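Local coordinates for glutaredoxin related protein (Sulfolobus solfataricus, PDB 4MNN) that probably acts as a thiol-disulfide oxidoreductase of the glutaredoxin family, exchanging disulfides through a thioredoxin-type cysteine pair, at residues V52-D56 with R57-T61; F74-S77 with L78-S82. One frame throughout, in Å; residues are numbered along the deposited sequence. Where two conformers were deposited one is given.

Contact 1: V52-D56 with R57-T61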
# COMPACT_ATOMS: atom_id res chain seq x y z
N VAL A 52 -4.56 -0.99 5.36
CA VAL A 52 -4.97 0.39 5.60
C VAL A 52 -6.47 0.43 5.38
O VAL A 52 -6.93 0.02 4.34
CB VAL A 52 -4.24 1.31 4.63
CG1 VAL A 52 -4.82 2.73 4.70
CG2 VAL A 52 -2.73 1.31 5.02
N LYS A 53 -7.20 0.90 6.39
CA LYS A 53 -8.65 0.96 6.36
C LYS A 53 -9.20 2.29 6.83
O LYS A 53 -8.49 3.13 7.41
CB LYS A 53 -9.24 -0.10 7.32
CG LYS A 53 -8.70 -1.50 7.09
CD LYS A 53 -9.17 -2.47 8.19
CE LYS A 53 -10.71 -2.44 8.33
NZ LYS A 53 -11.15 -3.49 9.32
N ARG A 54 -10.48 2.49 6.55
CA ARG A 54 -11.19 3.67 7.01
C ARG A 54 -12.54 2.99 7.22
O ARG A 54 -13.19 2.54 6.27
CB ARG A 54 -11.22 4.77 5.95
CG ARG A 54 -11.67 6.10 6.52
CD ARG A 54 -11.65 7.27 5.52
NE ARG A 54 -12.53 8.32 6.01
CZ ARG A 54 -12.49 9.61 5.64
NH1 ARG A 54 -11.58 10.04 4.76
NH2 ARG A 54 -13.35 10.47 6.18
N GLY A 55 -12.93 2.86 8.49
CA GLY A 55 -14.16 2.16 8.81
C GLY A 55 -13.98 0.69 8.44
O GLY A 55 -12.93 0.10 8.71
N ASP A 56 -14.98 0.09 7.81
CA ASP A 56 -14.85 -1.32 7.43
C ASP A 56 -14.15 -1.46 6.08
O ASP A 56 -13.88 -2.58 5.63
CB ASP A 56 -16.23 -1.99 7.28
CG ASP A 56 -16.92 -2.21 8.60
OD1 ASP A 56 -16.22 -2.61 9.56
OD2 ASP A 56 -18.15 -1.99 8.67
N ARG A 57 -13.88 -0.35 5.40
CA ARG A 57 -13.27 -0.47 4.07
C ARG A 57 -11.76 -0.68 4.06
O ARG A 57 -11.04 0.11 4.64
CB ARG A 57 -13.58 0.75 3.21
CG ARG A 57 -12.90 0.73 1.84
CD ARG A 57 -13.47 1.88 0.98
NE ARG A 57 -12.73 2.04 -0.29
CZ ARG A 57 -12.97 2.99 -1.19
NH1 ARG A 57 -13.93 3.88 -0.97
NH2 ARG A 57 -12.27 3.03 -2.31
N VAL A 58 -11.29 -1.73 3.37
CA VAL A 58 -9.85 -1.99 3.24
C VAL A 58 -9.39 -1.39 1.90
O VAL A 58 -9.86 -1.79 0.83
CB VAL A 58 -9.54 -3.52 3.23
CG1 VAL A 58 -8.03 -3.77 3.01
CG2 VAL A 58 -10.00 -4.17 4.56
N TYR A 59 -8.50 -0.40 1.97
CA TYR A 59 -7.98 0.23 0.77
C TYR A 59 -6.93 -0.62 0.12
O TYR A 59 -6.88 -0.72 -1.11
CB TYR A 59 -7.44 1.61 1.11
CG TYR A 59 -8.57 2.58 1.36
CD1 TYR A 59 -9.25 2.58 2.58
CD2 TYR A 59 -8.99 3.46 0.36
CE1 TYR A 59 -10.36 3.44 2.79
CE2 TYR A 59 -10.09 4.31 0.56
CZ TYR A 59 -10.76 4.29 1.78
OH TYR A 59 -11.84 5.13 2.01
N TYR A 60 -6.08 -1.23 0.93
CA TYR A 60 -5.08 -2.15 0.39
C TYR A 60 -4.35 -2.85 1.51
O TYR A 60 -4.49 -2.48 2.68
CB TYR A 60 -4.08 -1.37 -0.50
CG TYR A 60 -3.28 -0.32 0.24
CD1 TYR A 60 -2.16 -0.66 1.00
CD2 TYR A 60 -3.65 1.03 0.19
CE1 TYR A 60 -1.43 0.31 1.69
CE2 TYR A 60 -2.93 2.02 0.90
CZ TYR A 60 -1.83 1.66 1.64
OH TYR A 60 -1.09 2.59 2.36
N THR A 61 -3.58 -3.86 1.14
CA THR A 61 -2.73 -4.58 2.08
C THR A 61 -1.36 -4.54 1.43
O THR A 61 -1.23 -4.78 0.22
CB THR A 61 -3.07 -6.08 2.20
OG1 THR A 61 -4.39 -6.23 2.70
CG2 THR A 61 -2.10 -6.76 3.19
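Val52 N donates to Tyr60 O and Val52 O accepts from Tyr59 N at 2.9 Å, so one residue of the first strand pairs with two of the second: a beta bulge. The branched Val52 suits this buried face. Its CB sits over the Tyr60 ring, 4.1 Å from the centroid and 20° off the normal, a CH-pi contact, while CG2 reaches 3.5 Å from Tyr60 CZ. With chi1 at 62°, the Tyr60 ring swings back over Val52, and its OH bonds to Ser77 OG. Were this tyrosine an alanine, Val52 would probably lose the ring over its CB, and Ser77 OG its phenolic partner. On the other face of the sheet, Lys53 lays CG against Val58 CG2 at 3.9 Å; between the strands, Lys53 CA comes 3.1 Å from Arg57 O in a CA-H...O contact. Arg54 and Arg57 exchange two backbone bonds, while Arg54 CB packs 3.5 Å from Tyr59 CE1; Arg54 NE continues to a salt bridge with Asp18. Tyr59 also offers one ring face to Arg57, whose NE lies 3.5 Å above the plane and whose NH2 hydrogen-bonds the carbonyls of Ser125 and Gln126. Gly55, second in the turn, takes a positive phi (66°), which glycine adopts readily, and Asp56 carries the chain onward. The whole is a bulged beta hairpin closed by a type II' turn, within the central sheet of a thioredoxin-like domain.

Contact 2: F74-S77 with L78-S82; sequences FLNS and LVRIS
Two successive turns of helix 71-83, which packs against the sheet of the thioredoxin-like domain, meet here through i to i+4 backbone bonds and the side chains above them. Leu78 N, Val79 N, Arg80 N and Ile81 N donate in turn to the carbonyls of Phe74, Leu75, Asn76 and Ser77; the bond from Ile81 N to Ser77 O measures 2.9 Å. Phe74 O takes a second donor, Ser77 OG at 2.7 Å. A chi1 of 69° folds this hydroxyl back toward the preceding turn, where a small serine can satisfy itself within the helix and still meet Tyr60. Leu78 brings both methyl branches to Phe74: CD2 stands 3.9 Å from Phe74 CE2, and CD1 lies over one ring face, offset toward the rim. Leu75 CD2 adds a looser contact with Leu78 CD2 at 4.2 Å, and the apolar surface continues onto Phe33 of helix 27-33. Ile81 CG1 comes 3.2 Å from Ser77 O, and with CD1 lies along that carbonyl. Around the helix from these residues the chemistry turns polar. Arg80 runs its CG past Asn76 O at 3.2 Å and brings its guanidinium near Asn76 ND2, the amide and guanidinium planes 82° apart. Asn76 ND2 and the guanidinium nitrogens are all donors, so no hydrogen bond links them; what draws them together is probably Glu119, which forms a salt bridge with Arg80 NH1 and a weak hydrogen bond with Asn76 ND2. This is a helix packed on the sheet of a thioredoxin fold, apolar toward helices 4-11 and 27-33, more polar against helix 114-127.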
# COMPACT_ATOMS: atom_id res chain seq x y z
N PHE A 74 3.74 5.57 1.22
CA PHE A 74 2.83 4.98 2.20
C PHE A 74 2.20 6.07 3.09
O PHE A 74 0.98 6.14 3.26
CB PHE A 74 3.59 3.94 3.05
CG PHE A 74 2.78 3.35 4.17
CD1 PHE A 74 1.74 2.45 3.91
CD2 PHE A 74 3.05 3.70 5.49
CE1 PHE A 74 0.98 1.90 4.97
CE2 PHE A 74 2.28 3.15 6.55
CZ PHE A 74 1.25 2.25 6.27
N LEU A 75 3.03 6.96 3.64
CA LEU A 75 2.54 8.06 4.45
C LEU A 75 1.65 8.97 3.63
O LEU A 75 0.63 9.45 4.12
CB LEU A 75 3.70 8.89 5.02
CG LEU A 75 4.51 8.16 6.09
CD1 LEU A 75 5.70 8.98 6.45
CD2 LEU A 75 3.61 7.85 7.29
N ASN A 76 2.02 9.22 2.38
CA ASN A 76 1.19 10.06 1.54
C ASN A 76 -0.19 9.44 1.34
O ASN A 76 -1.20 10.16 1.26
CB ASN A 76 1.80 10.21 0.16
CG ASN A 76 2.41 11.56 -0.07
OD1 ASN A 76 3.04 12.11 0.81
ND2 ASN A 76 2.27 12.08 -1.28
N SER A 77 -0.25 8.12 1.22
CA SER A 77 -1.53 7.50 0.99
C SER A 77 -2.40 7.66 2.22
O SER A 77 -3.61 7.80 2.11
CB SER A 77 -1.42 6.01 0.65
OG SER A 77 -0.99 5.21 1.75
N LEU A 78 -1.80 7.58 3.40
CA LEU A 78 -2.61 7.73 4.61
C LEU A 78 -3.30 9.11 4.64
O LEU A 78 -4.48 9.23 4.97
CB LEU A 78 -1.70 7.61 5.84
CG LEU A 78 -1.60 6.23 6.56
CD1 LEU A 78 -1.92 5.09 5.68
CD2 LEU A 78 -0.24 6.10 7.23
N VAL A 79 -2.52 10.14 4.33
CA VAL A 79 -3.07 11.50 4.34
C VAL A 79 -4.15 11.65 3.26
O VAL A 79 -5.20 12.24 3.52
CB VAL A 79 -1.93 12.51 4.11
CG1 VAL A 79 -2.50 13.95 3.99
CG2 VAL A 79 -0.92 12.39 5.25
N ARG A 80 -3.90 11.14 2.06
CA ARG A 80 -4.88 11.28 0.97
C ARG A 80 -6.18 10.56 1.30
O ARG A 80 -7.26 11.10 1.10
CB ARG A 80 -4.31 10.74 -0.35
CG ARG A 80 -3.14 11.52 -0.94
CD ARG A 80 -3.14 11.41 -2.50
NE ARG A 80 -2.13 12.30 -3.05
CZ ARG A 80 -0.89 11.94 -3.36
NH1 ARG A 80 -0.49 10.67 -3.18
NH2 ARG A 80 -0.03 12.86 -3.79
N ILE A 81 -6.06 9.34 1.82
CA ILE A 81 -7.23 8.57 2.18
C ILE A 81 -8.00 9.27 3.34
O ILE A 81 -9.23 9.38 3.30
CB ILE A 81 -6.83 7.13 2.57
CG1 ILE A 81 -6.39 6.37 1.32
CG2 ILE A 81 -8.00 6.37 3.22
CD1 ILE A 81 -5.57 5.11 1.65
N SER A 82 -7.27 9.75 4.34
CA SER A 82 -7.93 10.38 5.48
C SER A 82 -8.66 11.68 5.12
O SER A 82 -9.67 12.02 5.74
CB SER A 82 -6.91 10.65 6.59
OG SER A 82 -7.56 11.10 7.76

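Overall arrangement
Both contacts are local and belong to the same thioredoxin-like domain: contact 1 forms a hairpin of the sheet, and contact 2 lies in the helix that follows, their centres about 12 Å apart. Contact 2 is the more buried; contact 1 has a buried end at Val52 and Tyr60 and an exposed turn at Gly55 and Asp56. Backbone bonds run between strands in one and along a single helix in the other. They meet where Tyr60 OH probably bonds to Ser77 OG, 2.7 Å apart, and Arg54 NH1 to Ile81 O, 2.8 Å apart. Thus a tyrosine and an arginine of the hairpin tie it to the helix, beside Val52 packing on Phe74 and Leu78.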